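Local structure of polyguluronate lyase (Corynebacterium sp., 1UAI) at residues 29-32 and 33-37; 162-166 and 167-171. The protein probably cleaves the polyguluronate blocks of alginate as a poly(alpha-L-guluronate) lyase, built as a jellyroll beta-sandwich. One frame throughout, in Å; residues are numbered along the deposited sequence.

Contact 1. Residues 29-32 and 33-37; sequences SEIE and QPALD
The chain turns after E32, whose carbonyl closes a small loop by accepting a hydrogen bond from the amide of L36, 3.0 Å from E32 O to L36 N. Here strand 27-31 gives way to the 3-10 segment that starts at A35. The bond is bent, with 144° at the hydrogen, and the donor sits above the carbonyl plane rather than on a lone pair. The peptide bond between Q33 and P34 is cis, and this probably helps the chain to turn. A second backbone bond follows, from D37 N to P34 O at 3.0 Å.

I31 carries the apolar side of the contact. Its CG2 branch stands anti to the backbone N and reaches over the start of the 3-10 segment. I31 CG2 lies 3.7 Å from L36 N and 4.0 Å from L36 CB. It also touches A35 more loosely, with I31 CG2 4.3 Å from A35 CB. L36 CB lies 3.6 Å from E32 O, beside the hydrogen bond. With CG anti to the backbone N (chi1 -179°), L36 sends CD2 to 4.0 Å from I31 O. Both I31 and L36 also rest on V18 of strand 16-20, and I31 meets F39.

The side chains of E32 and Q33 start away from the turn. The amide of Q33 gives its NE2 hydrogen to L13 O, and so ties the loop to the N-terminal part of the chain. E32 lies against K17. The turn thus combines a bent E32-L36 backbone bond with a small apolar patch, which rests on V18 of strand 16-20. It lies at the surface, with L36 as its buried residue.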
ATOM      1  N   SER A  29       1.963 -15.325   2.773  1.00  7.51           N
ATOM      2  CA  SER A  29       0.578 -15.772   2.778  1.00  7.10           C
ATOM      3  C   SER A  29      -0.353 -14.710   2.216  1.00  6.45           C
ATOM      4  O   SER A  29      -0.149 -13.514   2.427  1.00  6.57           O
ATOM      5  CB  SER A  29       0.124 -16.104   4.199  1.00  7.75           C
ATOM      6  OG  SER A  29       0.862 -17.183   4.736  1.00  8.38           O
ATOM      7  N   GLU A  30      -1.376 -15.158   1.498  1.00  6.26           N
ATOM      8  CA  GLU A  30      -2.373 -14.255   0.944  1.00  6.84           C
ATOM      9  C   GLU A  30      -3.750 -14.771   1.333  1.00  6.76           C
ATOM     10  O   GLU A  30      -3.974 -15.983   1.402  1.00  8.66           O
ATOM     11  CB  GLU A  30      -2.289 -14.182  -0.583  1.00  8.08           C
ATOM     12  CG  GLU A  30      -0.982 -13.645  -1.129  1.00  9.29           C
ATOM     13  CD  GLU A  30      -1.116 -13.129  -2.551  1.00 11.20           C
ATOM     14  OE1 GLU A  30      -1.876 -13.732  -3.342  1.00 11.00           O
ATOM     15  OE2 GLU A  30      -0.455 -12.122  -2.881  1.00 12.33           O
ATOM     16  N   ILE A  31      -4.665 -13.849   1.608  1.00  5.58           N
ATOM     17  CA  ILE A  31      -6.029 -14.213   1.957  1.00  6.19           C
ATOM     18  C   ILE A  31      -6.956 -13.487   0.995  1.00  5.88           C
ATOM     19  O   ILE A  31      -6.880 -12.264   0.844  1.00  6.24           O
ATOM     20  CB  ILE A  31      -6.390 -13.814   3.404  1.00  7.52           C
ATOM     21  CG1 ILE A  31      -5.488 -14.554   4.397  1.00 10.88           C
ATOM     22  CG2 ILE A  31      -7.851 -14.152   3.681  1.00  7.51           C
ATOM     23  CD1 ILE A  31      -5.639 -16.062   4.371  1.00 13.87           C
ATOM     24  N   GLU A  32      -7.817 -14.254   0.335  1.00  6.11           N
ATOM     25  CA  GLU A  32      -8.761 -13.702  -0.626  1.00  6.09           C
ATOM     26  C   GLU A  32     -10.178 -13.825  -0.088  1.00  5.05           C
ATOM     27  O   GLU A  32     -10.411 -14.459   0.945  1.00  5.54           O
ATOM     28  CB  GLU A  32      -8.671 -14.472  -1.950  1.00  7.40           C
ATOM     29  CG  GLU A  32      -7.259 -14.640  -2.479  1.00 10.66           C
ATOM     30  CD  GLU A  32      -7.196 -15.476  -3.748  1.00 13.44           C
ATOM     31  OE1 GLU A  32      -7.960 -16.461  -3.861  1.00 14.95           O
ATOM     32  OE2 GLU A  32      -6.369 -15.159  -4.628  1.00 15.90           O
ATOM     33  N   GLN A  33     -11.119 -13.203  -0.788  1.00  5.76           N
ATOM     34  CA  GLN A  33     -12.525 -13.288  -0.419  1.00  5.84           C
ATOM     35  C   GLN A  33     -12.965 -14.710  -0.762  1.00  5.79           C
ATOM     36  O   GLN A  33     -12.407 -15.332  -1.667  1.00  6.13           O
ATOM     37  CB  GLN A  33     -13.354 -12.289  -1.231  1.00  6.73           C
ATOM     38  CG  GLN A  33     -13.163 -10.834  -0.839  1.00  6.35           C
ATOM     39  CD  GLN A  33     -13.680 -10.535   0.555  1.00  7.00           C
ATOM     40  OE1 GLN A  33     -14.413 -11.332   1.143  1.00  7.05           O
ATOM     41  NE2 GLN A  33     -13.313  -9.375   1.086  1.00  7.05           N
ATOM     42  N   PRO A  34     -13.981 -15.236  -0.062  1.00  5.91           N
ATOM     43  CA  PRO A  34     -14.728 -14.577   1.013  1.00  6.16           C
ATOM     44  C   PRO A  34     -14.115 -14.700   2.408  1.00  5.61           C
ATOM     45  O   PRO A  34     -14.601 -14.079   3.347  1.00  6.08           O
ATOM     46  CB  PRO A  34     -16.093 -15.246   0.930  1.00  7.11           C
ATOM     47  CG  PRO A  34     -15.725 -16.650   0.598  1.00  8.23           C
ATOM     48  CD  PRO A  34     -14.644 -16.493  -0.461  1.00  7.44           C
ATOM     49  N   ALA A  35     -13.064 -15.503   2.555  1.00  5.51           N
ATOM     50  CA  ALA A  35     -12.437 -15.662   3.866  1.00  4.60           C
ATOM     51  C   ALA A  35     -11.933 -14.328   4.413  1.00  4.77           C
ATOM     52  O   ALA A  35     -11.935 -14.104   5.624  1.00  5.14           O
ATOM     53  CB  ALA A  35     -11.286 -16.657   3.784  1.00  6.89           C
ATOM     54  N   LEU A  36     -11.505 -13.444   3.516  1.00  4.98           N
ATOM     55  CA  LEU A  36     -10.991 -12.144   3.921  1.00  4.54           C
ATOM     56  C   LEU A  36     -12.010 -11.344   4.731  1.00  4.73           C
ATOM     57  O   LEU A  36     -11.631 -10.543   5.589  1.00  5.34           O
ATOM     58  CB  LEU A  36     -10.559 -11.341   2.688  1.00  5.47           C
ATOM     59  CG  LEU A  36      -9.965  -9.948   2.926  1.00  5.78           C
ATOM     60  CD1 LEU A  36      -8.775 -10.038   3.874  1.00  6.84           C
ATOM     61  CD2 LEU A  36      -9.545  -9.342   1.594  1.00  6.73           C
ATOM     62  N   ASP A  37     -13.297 -11.574   4.477  1.00  5.25           N
ATOM     63  CA  ASP A  37     -14.351 -10.851   5.182  1.00  5.72           C
ATOM     64  C   ASP A  37     -14.301 -11.025   6.698  1.00  6.36           C
ATOM     65  O   ASP A  37     -14.749 -10.151   7.439  1.00  6.73           O
ATOM     66  CB  ASP A  37     -15.726 -11.276   4.658  1.00  7.02           C
ATOM     67  CG  ASP A  37     -16.842 -10.385   5.170  1.00  7.79           C
ATOM     68  OD1 ASP A  37     -16.767  -9.157   4.958  1.00  8.72           O
ATOM     69  OD2 ASP A  37     -17.793 -10.911   5.784  1.00 10.54           O
TER

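Contact 2. Residues 162-166 and 167-171; sequences FVVSG and GKIKV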
ATOM      1  N   PHE A 162      -5.112   8.935  -6.831  1.00  4.89           N
ATOM      2  CA  PHE A 162      -4.535   8.638  -8.135  1.00  4.47           C
ATOM      3  C   PHE A 162      -5.704   8.713  -9.112  1.00  4.85           C
ATOM      4  O   PHE A 162      -6.762   8.136  -8.851  1.00  5.36           O
ATOM      5  CB  PHE A 162      -4.018   7.201  -8.234  1.00  5.16           C
ATOM      6  CG  PHE A 162      -2.762   6.917  -7.465  1.00  4.98           C
ATOM      7  CD1 PHE A 162      -1.545   7.479  -7.835  1.00  5.89           C
ATOM      8  CD2 PHE A 162      -2.783   5.991  -6.428  1.00  5.42           C
ATOM      9  CE1 PHE A 162      -0.365   7.113  -7.185  1.00  6.37           C
ATOM     10  CE2 PHE A 162      -1.613   5.620  -5.773  1.00  6.01           C
ATOM     11  CZ  PHE A 162      -0.401   6.180  -6.153  1.00  6.72           C
ATOM     12  N   VAL A 163      -5.525   9.419 -10.221  1.00  4.89           N
ATOM     13  CA  VAL A 163      -6.552   9.473 -11.258  1.00  5.95           C
ATOM     14  C   VAL A 163      -5.812   9.174 -12.553  1.00  5.14           C
ATOM     15  O   VAL A 163      -4.912   9.918 -12.947  1.00  5.89           O
ATOM     16  CB  VAL A 163      -7.233  10.855 -11.377  1.00  6.03           C
ATOM     17  CG1 VAL A 163      -8.254  10.828 -12.511  1.00  7.75           C
ATOM     18  CG2 VAL A 163      -7.922  11.216 -10.076  1.00  6.95           C
ATOM     19  N   VAL A 164      -6.171   8.066 -13.192  1.00  5.32           N
ATOM     20  CA  VAL A 164      -5.530   7.668 -14.437  1.00  5.68           C
ATOM     21  C   VAL A 164      -6.519   7.737 -15.590  1.00  5.25           C
ATOM     22  O   VAL A 164      -7.602   7.152 -15.529  1.00  5.90           O
ATOM     23  CB  VAL A 164      -4.977   6.226 -14.356  1.00  5.64           C
ATOM     24  CG1 VAL A 164      -4.144   5.922 -15.596  1.00  6.45           C
ATOM     25  CG2 VAL A 164      -4.152   6.049 -13.095  1.00  6.04           C
ATOM     26  N   SER A 165      -6.140   8.467 -16.633  1.00  6.10           N
ATOM     27  CA  SER A 165      -6.974   8.610 -17.819  1.00  6.49           C
ATOM     28  C   SER A 165      -6.165   9.281 -18.922  1.00  6.93           C
ATOM     29  O   SER A 165      -5.243  10.045 -18.642  1.00  6.99           O
ATOM     30  CB  SER A 165      -8.219   9.446 -17.506  1.00  8.60           C
ATOM     31  OG  SER A 165      -7.873  10.772 -17.150  1.00 11.41           O
ATOM     32  N   GLY A 166      -6.502   8.977 -20.170  1.00  7.51           N
ATOM     33  CA  GLY A 166      -5.813   9.579 -21.299  1.00  8.39           C
ATOM     34  C   GLY A 166      -4.302   9.431 -21.326  1.00  8.31           C
ATOM     35  O   GLY A 166      -3.599  10.317 -21.818  1.00  8.97           O
ATOM     36  N   GLY A 167      -3.799   8.316 -20.808  1.00  7.97           N
ATOM     37  CA  GLY A 167      -2.366   8.079 -20.798  1.00  8.23           C
ATOM     38  C   GLY A 167      -1.603   8.934 -19.806  1.00  7.67           C
ATOM     39  O   GLY A 167      -0.395   9.131 -19.947  1.00  8.60           O
ATOM     40  N   LYS A 168      -2.305   9.441 -18.798  1.00  7.42           N
ATOM     41  CA  LYS A 168      -1.684  10.281 -17.783  1.00  7.97           C
ATOM     42  C   LYS A 168      -2.147   9.887 -16.388  1.00  7.04           C
ATOM     43  O   LYS A 168      -3.300   9.510 -16.191  1.00  8.37           O
ATOM     44  CB  LYS A 168      -2.045  11.753 -18.013  1.00 10.78           C
ATOM     45  CG  LYS A 168      -1.628  12.315 -19.362  1.00 15.36           C
ATOM     46  CD  LYS A 168      -0.121  12.454 -19.467  1.00 18.63           C
ATOM     47  CE  LYS A 168       0.273  13.132 -20.768  1.00 21.10           C
ATOM     48  NZ  LYS A 168       1.743  13.330 -20.880  1.00 22.83           N
ATOM     49  N   ILE A 169      -1.236   9.981 -15.425  1.00  6.18           N
ATOM     50  CA  ILE A 169      -1.554   9.681 -14.037  1.00  6.13           C
ATOM     51  C   ILE A 169      -1.423  10.982 -13.248  1.00  5.91           C
ATOM     52  O   ILE A 169      -0.347  11.577 -13.204  1.00  7.58           O
ATOM     53  CB  ILE A 169      -0.573   8.655 -13.423  1.00  6.45           C
ATOM     54  CG1 ILE A 169      -0.604   7.344 -14.215  1.00  6.62           C
ATOM     55  CG2 ILE A 169      -0.938   8.411 -11.961  1.00  6.29           C
ATOM     56  CD1 ILE A 169       0.457   6.344 -13.776  1.00  6.74           C
ATOM     57  N   LYS A 170      -2.521  11.430 -12.653  1.00  5.17           N
ATOM     58  CA  LYS A 170      -2.521  12.639 -11.837  1.00  5.71           C
ATOM     59  C   LYS A 170      -2.491  12.160 -10.389  1.00  5.08           C
ATOM     60  O   LYS A 170      -3.330  11.351  -9.991  1.00  5.31           O
ATOM     61  CB  LYS A 170      -3.794  13.449 -12.081  1.00  7.70           C
ATOM     62  CG  LYS A 170      -3.964  13.962 -13.499  1.00 13.69           C
ATOM     63  CD  LYS A 170      -3.011  15.101 -13.794  1.00 17.88           C
ATOM     64  CE  LYS A 170      -3.330  15.753 -15.129  1.00 18.12           C
ATOM     65  NZ  LYS A 170      -2.506  16.973 -15.346  1.00 16.79           N
ATOM     66  N   VAL A 171      -1.532  12.650  -9.610  1.00  4.72           N
ATOM     67  CA  VAL A 171      -1.400  12.241  -8.215  1.00  5.23           C
ATOM     68  C   VAL A 171      -1.617  13.437  -7.295  1.00  5.01           C
ATOM     69  O   VAL A 171      -0.957  14.467  -7.438  1.00  5.60           O
ATOM     70  CB  VAL A 171      -0.009  11.628  -7.949  1.00  5.05           C
ATOM     71  CG1 VAL A 171       0.008  10.956  -6.588  1.00  6.31           C
ATOM     72  CG2 VAL A 171       0.338  10.631  -9.046  1.00  6.16           C
TER
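F162 runs alongside V171, and V164 alongside I169, each pair aimed in one direction. These two non-hydrogen-bonded pairs share one face of an antiparallel hairpin. V171 CG2 comes to the edge of the F162 ring, near its plane, and lies 3.9 Å from F162 CD1. The other branch is as close, with F162 CE1 3.9 Å from V171 CG1, but it lies farther off the ring plane, on the same side. CG2 of I169 comes to the ring obliquely and less closely. F162 has CG anti to the carbonyl carbon (chi1 -72°), which leans the ring towards the partner strand. V164 sets its CG2 against I169 CG1 at 3.9 Å, and its CG1 also reaches the K168 carbonyl.

V163, S165, K168 and K170 occupy the other face. V163 and K170 exchange two backbone hydrogen bonds, and the one from K170 N to V163 O is short and nearly straight (2.8 Å, 177°). S165 and K168 form the last hydrogen-bonded pair and are the two ends of a type I' turn. Its closing bond, K168 N to S165 O, is 3.0 Å long and bent, with the donor above the carbonyl plane. G166 and G167 take up the positive phi angles of this turn. Both lysines bend at chi2, and their ends lead away from strand 162-165: K168 NZ bonds to S182 OG and K170 NZ to T180 OG1.

The hairpin joins strands 158-165 and 168-173 within the seven-stranded sheet. Strand 95-105 flanks it on one edge and strand 176-182 on the other. F162, V164, I169 and V171 face the second sheet of the sandwich. There they pack on strands 112-119 and 124-131, and the F162 ring makes an edge-to-face stack with F128.

From the N terminus, the chain first passes strand 16-20 and returns along strand 27-31. Contact 1 closes the short turn at the start of the loop to strand 45-47. Contact 2 comes much later, where strand 158-165 turns directly into strand 168-173. The two follow in series and neither encloses the other. The centres of contact 1 and contact 2 are 29 Å apart. Contact 1 and contact 2 do not touch, with nearest atoms about 18 Å apart. Contact 1 follows strand 27-31 of the larger sheet. Contact 2 joins two neighbouring strands of the seven-stranded sheet and packs against the larger one. Together they mark separate turns of one jellyroll beta-sandwich.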